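LS-24 (Lathyrus sativus, PDB 3LP9) is a seed albumin that probably binds hemin as a monomer or spermine as a dimer, and may act in the oxidative stress response and polyamine biosynthesis. Local coordinates at residues 123-128 with 143-148; 17-22 with 49-54; 138-143 with 160-165. All coordinates share one frame; numbering follows the deposited sequence.

Interaction 1. Residues 123-128 with 143-148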
# COMPACT_ATOMS: atom_id res chain seq x y z
N ALA A 123 11.63 1.22 -16.07
CA ALA A 123 11.05 0.27 -17.01
C ALA A 123 10.64 0.99 -18.27
O ALA A 123 10.30 2.15 -18.23
CB ALA A 123 9.83 -0.39 -16.43
N TYR A 124 10.61 0.26 -19.39
CA TYR A 124 10.14 0.78 -20.66
C TYR A 124 9.58 -0.35 -21.46
O TYR A 124 9.97 -1.51 -21.30
CB TYR A 124 11.25 1.49 -21.48
CG TYR A 124 12.41 0.66 -21.97
CD1 TYR A 124 13.59 0.49 -21.20
CD2 TYR A 124 12.37 0.02 -23.23
CE1 TYR A 124 14.70 -0.28 -21.70
CE2 TYR A 124 13.42 -0.73 -23.69
CZ TYR A 124 14.61 -0.88 -22.92
OH TYR A 124 15.66 -1.65 -23.48
N ARG A 125 8.67 0.03 -22.36
CA ARG A 125 7.92 -0.84 -23.27
C ARG A 125 8.75 -1.22 -24.50
O ARG A 125 9.15 -0.38 -25.26
CB ARG A 125 6.65 -0.08 -23.70
CG ARG A 125 5.69 -0.85 -24.60
CD ARG A 125 5.28 -2.12 -23.85
NE ARG A 125 4.13 -2.74 -24.42
CZ ARG A 125 4.15 -3.60 -25.42
NH1 ARG A 125 5.27 -3.94 -26.01
NH2 ARG A 125 3.01 -4.12 -25.82
N SER A 126 9.00 -2.50 -24.70
CA SER A 126 9.68 -2.90 -25.94
C SER A 126 8.72 -2.71 -27.13
O SER A 126 7.50 -2.72 -26.96
CB SER A 126 10.08 -4.36 -25.85
OG SER A 126 10.51 -4.89 -27.11
N THR A 127 9.27 -2.53 -28.34
CA THR A 127 8.46 -2.37 -29.54
C THR A 127 7.99 -3.79 -29.87
O THR A 127 7.05 -4.03 -30.67
CB THR A 127 9.30 -1.80 -30.78
OG1 THR A 127 10.54 -2.50 -30.88
CG2 THR A 127 9.60 -0.36 -30.63
N ARG A 128 8.68 -4.74 -29.26
CA ARG A 128 8.49 -6.13 -29.60
C ARG A 128 7.43 -6.88 -28.78
O ARG A 128 7.58 -7.03 -27.58
CB ARG A 128 9.82 -6.82 -29.46
CG ARG A 128 9.71 -8.28 -29.23
CD ARG A 128 9.96 -8.98 -30.52
NE ARG A 128 10.76 -10.11 -30.08
CZ ARG A 128 12.05 -10.23 -30.35
NH1 ARG A 128 12.67 -9.30 -31.10
NH2 ARG A 128 12.71 -11.27 -29.86
N ILE A 143 10.61 -8.94 -19.50
CA ILE A 143 9.40 -9.77 -19.31
C ILE A 143 8.42 -9.77 -20.51
O ILE A 143 8.60 -9.03 -21.47
CB ILE A 143 8.68 -9.43 -17.98
CG1 ILE A 143 7.77 -8.22 -18.14
CG2 ILE A 143 9.70 -9.28 -16.86
CD1 ILE A 143 6.88 -7.93 -16.95
N ASP A 144 7.40 -10.62 -20.44
CA ASP A 144 6.29 -10.62 -21.39
C ASP A 144 5.00 -10.52 -20.57
O ASP A 144 4.64 -11.47 -19.90
CB ASP A 144 6.33 -11.86 -22.23
CG ASP A 144 5.23 -11.90 -23.27
OD1 ASP A 144 4.03 -11.60 -22.98
OD2 ASP A 144 5.55 -12.27 -24.41
N TYR A 145 4.33 -9.37 -20.57
CA TYR A 145 3.13 -9.22 -19.75
C TYR A 145 1.90 -9.95 -20.24
O TYR A 145 0.91 -9.99 -19.50
CB TYR A 145 2.79 -7.78 -19.47
CG TYR A 145 2.32 -6.98 -20.67
CD1 TYR A 145 3.14 -5.97 -21.21
CD2 TYR A 145 1.04 -7.19 -21.23
CE1 TYR A 145 2.70 -5.18 -22.27
CE2 TYR A 145 0.58 -6.45 -22.33
CZ TYR A 145 1.42 -5.44 -22.86
OH TYR A 145 0.98 -4.68 -23.93
N GLY A 146 1.92 -10.55 -21.44
CA GLY A 146 0.81 -11.38 -21.88
C GLY A 146 0.93 -12.76 -21.28
O GLY A 146 -0.04 -13.34 -20.80
N SER A 147 2.14 -13.32 -21.33
CA SER A 147 2.42 -14.64 -20.72
C SER A 147 2.75 -14.47 -19.25
O SER A 147 2.70 -15.44 -18.47
CB SER A 147 3.59 -15.32 -21.41
OG SER A 147 4.83 -14.80 -20.95
N ASN A 148 3.07 -13.24 -18.87
CA ASN A 148 3.38 -12.91 -17.48
C ASN A 148 4.55 -13.79 -17.08
O ASN A 148 4.45 -14.55 -16.14
CB ASN A 148 2.17 -13.08 -16.52
CG ASN A 148 2.36 -12.32 -15.20
OD1 ASN A 148 3.10 -11.31 -15.18
ND2 ASN A 148 1.72 -12.77 -14.12
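Two groups grip the phenol oxygen of Tyr145: Arg125 across the contact, and Glu71, from the loop after strand 66-69. Arg125 NH2 donates to Tyr145 OH over 2.8 Å, but the bond is bent, at 134°, and the oxygen lies out of the guanidinium plane. The reason is the way the two flat groups meet. Their planes stand 82° apart, with Tyr145 CE1 over one face of the guanidinium and Arg125 NE close to the plane of the ring, 3.6 Å from that CE1. The ring therefore presents its rim to the arginine, and the guanidinium does not lie over the ring as in a cation-pi pair. Arg125 gets there by starting with CG anti to the backbone N (chi1 -176°) and then bending at chi2. Its other nitrogens are anchored too, NE on Thr70 O and NH1 on Gly129 O, which should limit rotation of the group. One residue before Tyr145, Asp144 OD1 accepts from Gly146 N at 2.8 Å, an Asx turn. Ser147 N reaches the same Asp144 OD1 at 3.0 Å, an Asx motif, and the two bonds shape the chain as it leaves strand 139-144. The arrangement ties the end of the first strand of a hemopexin blade to the turn after its third, and through Thr70 and Glu71 to the preceding blade, as suits a four-bladed beta-propeller.

Interaction 2. Residues 17-22 with 49-54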
# COMPACT_ATOMS: atom_id res chain seq x y z
N GLU A 17 3.73 12.58 -26.64
CA GLU A 17 3.48 12.94 -25.24
C GLU A 17 3.93 11.83 -24.27
O GLU A 17 3.86 10.64 -24.62
CB GLU A 17 1.99 13.24 -25.05
CG GLU A 17 1.55 14.45 -25.87
CD GLU A 17 0.11 14.82 -25.69
OE1 GLU A 17 -0.48 14.58 -24.61
OE2 GLU A 17 -0.43 15.37 -26.69
N ALA A 18 4.38 12.24 -23.07
CA ALA A 18 4.86 11.34 -22.06
C ALA A 18 4.56 11.94 -20.67
O ALA A 18 4.56 13.14 -20.50
CB ALA A 18 6.31 11.08 -22.25
N TYR A 19 4.26 11.08 -19.68
CA TYR A 19 4.03 11.47 -18.28
C TYR A 19 5.33 11.21 -17.46
O TYR A 19 5.94 10.13 -17.54
CB TYR A 19 2.84 10.67 -17.70
CG TYR A 19 1.52 10.88 -18.39
CD1 TYR A 19 0.60 11.81 -17.87
CD2 TYR A 19 1.17 10.18 -19.54
CE1 TYR A 19 -0.67 12.03 -18.48
CE2 TYR A 19 -0.08 10.38 -20.16
CZ TYR A 19 -1.00 11.32 -19.62
OH TYR A 19 -2.20 11.62 -20.22
N PHE A 20 5.75 12.22 -16.70
CA PHE A 20 6.98 12.12 -15.90
C PHE A 20 6.50 12.22 -14.49
O PHE A 20 5.69 13.12 -14.18
CB PHE A 20 7.97 13.28 -16.19
CG PHE A 20 8.62 13.26 -17.56
CD1 PHE A 20 8.49 12.19 -18.42
CD2 PHE A 20 9.43 14.32 -17.95
CE1 PHE A 20 9.09 12.18 -19.62
CE2 PHE A 20 10.05 14.30 -19.14
CZ PHE A 20 9.84 13.21 -20.00
N PHE A 21 6.94 11.32 -13.64
CA PHE A 21 6.55 11.37 -12.25
C PHE A 21 7.70 11.81 -11.36
O PHE A 21 8.79 11.23 -11.39
CB PHE A 21 5.93 10.02 -11.81
CG PHE A 21 4.74 9.62 -12.63
CD1 PHE A 21 3.50 10.20 -12.40
CD2 PHE A 21 4.89 8.75 -13.69
CE1 PHE A 21 2.41 9.89 -13.21
CE2 PHE A 21 3.81 8.43 -14.52
CZ PHE A 21 2.55 9.01 -14.27
N ILE A 22 7.43 12.85 -10.59
CA ILE A 22 8.45 13.49 -9.75
C ILE A 22 7.85 13.67 -8.38
O ILE A 22 6.75 14.21 -8.28
CB ILE A 22 8.84 14.91 -10.27
CG1 ILE A 22 8.96 14.93 -11.79
CG2 ILE A 22 10.13 15.45 -9.57
CD1 ILE A 22 9.18 16.25 -12.34
N ASP A 49 -4.52 14.77 -7.49
CA ASP A 49 -5.38 15.84 -8.10
C ASP A 49 -5.53 15.56 -9.58
O ASP A 49 -6.65 15.67 -10.13
CB ASP A 49 -4.81 17.25 -7.91
CG ASP A 49 -4.76 17.67 -6.47
OD1 ASP A 49 -5.59 17.23 -5.66
OD2 ASP A 49 -3.88 18.46 -6.12
N GLY A 50 -4.44 15.15 -10.22
CA GLY A 50 -4.45 14.85 -11.63
C GLY A 50 -5.19 13.62 -12.06
O GLY A 50 -5.86 13.62 -13.09
N PHE A 51 -4.98 12.54 -11.31
CA PHE A 51 -5.58 11.21 -11.55
C PHE A 51 -6.46 10.88 -10.36
O PHE A 51 -6.04 10.13 -9.47
CB PHE A 51 -4.49 10.12 -11.67
CG PHE A 51 -3.55 10.33 -12.80
CD1 PHE A 51 -3.80 9.85 -14.06
CD2 PHE A 51 -2.37 11.02 -12.60
CE1 PHE A 51 -2.89 10.07 -15.10
CE2 PHE A 51 -1.48 11.23 -13.61
CZ PHE A 51 -1.75 10.74 -14.88
N LYS A 52 -7.65 11.45 -10.29
CA LYS A 52 -8.48 11.32 -9.11
C LYS A 52 -8.78 9.90 -8.64
O LYS A 52 -9.06 9.73 -7.48
CB LYS A 52 -9.78 12.13 -9.25
CG LYS A 52 -9.59 13.53 -8.63
CD LYS A 52 -10.51 14.59 -9.23
CE LYS A 52 -9.68 15.87 -9.53
NZ LYS A 52 -9.81 16.16 -10.99
N SER A 53 -8.78 8.91 -9.55
CA SER A 53 -8.93 7.52 -9.17
C SER A 53 -7.81 7.03 -8.21
O SER A 53 -7.96 6.02 -7.53
CB SER A 53 -9.04 6.62 -10.41
OG SER A 53 -7.81 6.23 -10.99
N LEU A 54 -6.68 7.77 -8.17
CA LEU A 54 -5.50 7.42 -7.36
C LEU A 54 -5.44 8.20 -6.05
O LEU A 54 -4.73 7.83 -5.16
CB LEU A 54 -4.25 7.68 -8.19
CG LEU A 54 -3.60 6.54 -8.96
CD1 LEU A 54 -4.60 5.55 -9.49
CD2 LEU A 54 -2.75 7.06 -10.08
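Phe51 drives the far end of its ring toward two aromatic side chains of strand 17-22, Tyr19 and Phe21, and the contact is built from how these three rings are turned. Tyr19 and Phe21 stand two residues apart on the strand, so both side chains leave the same face of it. Against Tyr19, Phe51 comes in with its leading atom: Phe51 CZ is 4.0 Å from both Tyr19 CD1 and Tyr19 CE1, so it sits near the bond between those two carbons, coming in at a slant. Seen from the phenylalanine, Tyr19 CD1 lies at the rim, in the ring plane. The planes are inclined at 56° and the ring centres of Tyr19 and Phe51 are 6.0 Å apart, a tilted pair that is neither a parallel stack nor a T-shape. Phe21 is met by the next atom along: Phe51 CE2 approaches the edge of the Phe21 ring, 4.1 Å from Phe21 CE1, and the two side chains cross at about a right angle. Phe51 is the first residue to leave helical geometry after helix 47-50; with CG anti to its carbonyl carbon (chi1 -61°) its ring points at the strand. Just beyond it the chain turns, and Leu54 N bonds back to Phe51 O at 2.8 Å. Tyr26 of the adjacent strand also meets the Phe51 ring, while Phe10 of the same blade and Tyr88, just after strand 82-87 of the next, pack on Tyr19, carrying the aromatic cluster across the blade boundary. With only ring carbons meeting across it, this buried contact depends on shape and dispersion, and it fastens the helix end to the blade by fit, without directional polar bonds.

Interaction 3. Residues 138-143 with 160-165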
# COMPACT_ATOMS: atom_id res chain seq x y z
N ASP A 138 21.61 -2.36 -10.49
CA ASP A 138 22.42 -2.61 -11.70
C ASP A 138 21.98 -3.85 -12.45
O ASP A 138 22.61 -4.27 -13.40
CB ASP A 138 23.91 -2.66 -11.37
CG ASP A 138 24.31 -3.84 -10.50
OD1 ASP A 138 23.48 -4.64 -10.08
OD2 ASP A 138 25.51 -3.98 -10.26
N GLN A 139 20.84 -4.39 -12.00
CA GLN A 139 20.20 -5.58 -12.56
C GLN A 139 19.04 -5.16 -13.46
O GLN A 139 18.43 -4.14 -13.27
CB GLN A 139 19.65 -6.40 -11.42
CG GLN A 139 20.68 -6.87 -10.46
CD GLN A 139 21.80 -7.66 -11.13
OE1 GLN A 139 22.84 -7.11 -11.53
NE2 GLN A 139 21.61 -8.96 -11.23
N TYR A 140 18.72 -5.96 -14.46
CA TYR A 140 17.52 -5.71 -15.28
C TYR A 140 16.83 -7.00 -15.71
O TYR A 140 17.47 -8.04 -15.96
CB TYR A 140 17.86 -4.88 -16.52
CG TYR A 140 18.38 -5.72 -17.65
CD1 TYR A 140 19.72 -6.12 -17.69
CD2 TYR A 140 17.54 -6.14 -18.68
CE1 TYR A 140 20.17 -6.89 -18.68
CE2 TYR A 140 18.01 -6.93 -19.67
CZ TYR A 140 19.32 -7.30 -19.66
OH TYR A 140 19.77 -8.08 -20.68
N ALA A 141 15.50 -6.90 -15.83
CA ALA A 141 14.68 -8.03 -16.24
C ALA A 141 14.00 -7.65 -17.54
O ALA A 141 13.66 -6.47 -17.74
CB ALA A 141 13.63 -8.33 -15.19
N ARG A 142 13.83 -8.65 -18.40
CA ARG A 142 13.04 -8.54 -19.65
C ARG A 142 11.84 -9.49 -19.47
O ARG A 142 12.04 -10.71 -19.20
CB ARG A 142 13.90 -8.96 -20.82
CG ARG A 142 13.25 -8.98 -22.17
CD ARG A 142 14.25 -9.66 -23.05
NE ARG A 142 13.72 -9.92 -24.35
CZ ARG A 142 14.27 -10.70 -25.26
NH1 ARG A 142 15.42 -11.30 -24.99
NH2 ARG A 142 13.65 -10.88 -26.41
N ILE A 143 10.61 -8.94 -19.50
CA ILE A 143 9.40 -9.77 -19.31
C ILE A 143 8.42 -9.77 -20.51
O ILE A 143 8.60 -9.03 -21.47
CB ILE A 143 8.68 -9.43 -17.98
CG1 ILE A 143 7.77 -8.22 -18.14
CG2 ILE A 143 9.70 -9.28 -16.86
CD1 ILE A 143 6.88 -7.93 -16.95
N SER A 160 26.03 -6.34 -19.09
CA SER A 160 25.87 -7.53 -19.93
C SER A 160 24.83 -7.30 -21.06
O SER A 160 24.90 -7.92 -22.12
CB SER A 160 25.48 -8.75 -19.07
OG SER A 160 24.08 -8.79 -18.84
N GLY A 161 23.88 -6.38 -20.84
CA GLY A 161 22.75 -6.24 -21.75
C GLY A 161 22.79 -4.94 -22.49
O GLY A 161 22.29 -4.89 -23.61
N TYR A 162 23.39 -3.91 -21.91
CA TYR A 162 23.49 -2.56 -22.53
C TYR A 162 24.96 -2.10 -22.60
O TYR A 162 25.39 -1.25 -21.78
CB TYR A 162 22.68 -1.52 -21.71
CG TYR A 162 21.23 -1.89 -21.63
CD1 TYR A 162 20.31 -1.34 -22.54
CD2 TYR A 162 20.78 -2.86 -20.73
CE1 TYR A 162 18.97 -1.73 -22.54
CE2 TYR A 162 19.46 -3.24 -20.71
CZ TYR A 162 18.56 -2.68 -21.61
OH TYR A 162 17.23 -3.09 -21.63
N PRO A 163 25.72 -2.61 -23.58
CA PRO A 163 27.14 -2.22 -23.68
C PRO A 163 27.32 -0.68 -23.80
O PRO A 163 28.29 -0.09 -23.33
CB PRO A 163 27.63 -2.96 -24.96
CG PRO A 163 26.67 -4.17 -25.06
CD PRO A 163 25.34 -3.48 -24.72
N CYS A 164 26.33 -0.03 -24.39
CA CYS A 164 26.39 1.40 -24.56
C CYS A 164 26.42 2.13 -23.20
O CYS A 164 26.78 3.32 -23.14
CB CYS A 164 25.22 1.87 -25.42
SG CYS A 164 23.52 1.49 -24.81
N PHE A 165 26.05 1.41 -22.12
CA PHE A 165 25.99 1.98 -20.76
C PHE A 165 27.28 1.78 -19.96
O PHE A 165 27.43 2.36 -18.91
CB PHE A 165 24.80 1.43 -19.97
CG PHE A 165 23.46 2.08 -20.34
CD1 PHE A 165 23.42 3.32 -20.97
CD2 PHE A 165 22.26 1.46 -20.00
CE1 PHE A 165 22.16 3.91 -21.29
CE2 PHE A 165 21.03 2.03 -20.28
CZ PHE A 165 20.98 3.26 -20.92
O HOH W 1 22.18 -9.60 -21.08
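The aromatic part of the contact is a T-shaped pair, with the edge of Tyr162 turned to the face of Tyr140. Tyr162 CE2 sits 3.9 Å above the plane of the Tyr140 ring, over its centre, so that one C-H edge addresses the pi cloud nearly evenly. The planes are 79° apart and the ring centres of Tyr140 and Tyr162 lie 5.3 Å from each other. Tyr140 holds its ring under this edge with CG lodged between the backbone N and the carbonyl carbon (chi1 83°), a crowded position. Beyond the pair, Tyr162 OH bonds to Tyr124 OH of the innermost strand of the blade, and Phe135 meets the Tyr162 ring as well.

A second kind of packing falls on the backbone. Tyr140 OH lies 3.7 Å from Gly161 CA, and a side chain at that position would run straight into the phenol oxygen, so the absence of one is what allows the tyrosine to come so close to the backbone at Gly161.

The polar link is made through water. A water in the plane of the Tyr140 ring, at its edge, is 2.9 Å from Tyr140 OH and donates to Ser160 OG at 3.0 Å. Ser160 OG also bonds to Ser157 O, which ties it back to the end of strand 149-157. With a leucine in place of Tyr140, the water would probably lose its phenol partner and the edge of Tyr162 the flat face it rests on. Together these contacts clamp the short, weakly bonded helix 158-161, which follows the outermost strand, and the turn after it back onto the third strand, an arrangement belonging to a blade of the hemopexin beta-propeller.

In the fold
Interactions 1 and 3 belong to one blade: both use strand 139-144, share Ile143, and touch through the Tyr124 and Tyr162 hydroxyls. Interaction 2 lies in the first hemopexin repeat, its centre about 27 Å from that of interaction 3 and on the other side of the chain's centre. Even so, 2 and 3 resemble each other, each setting an aromatic residue just past a short helix against a strand of its own blade. Chemistry follows depth. Interaction 2, fully buried, is all carbon; interaction 3, partly buried, mixes ring packing with a bridging water; interaction 1, at the surface, rests on a charged side chain and a phenol.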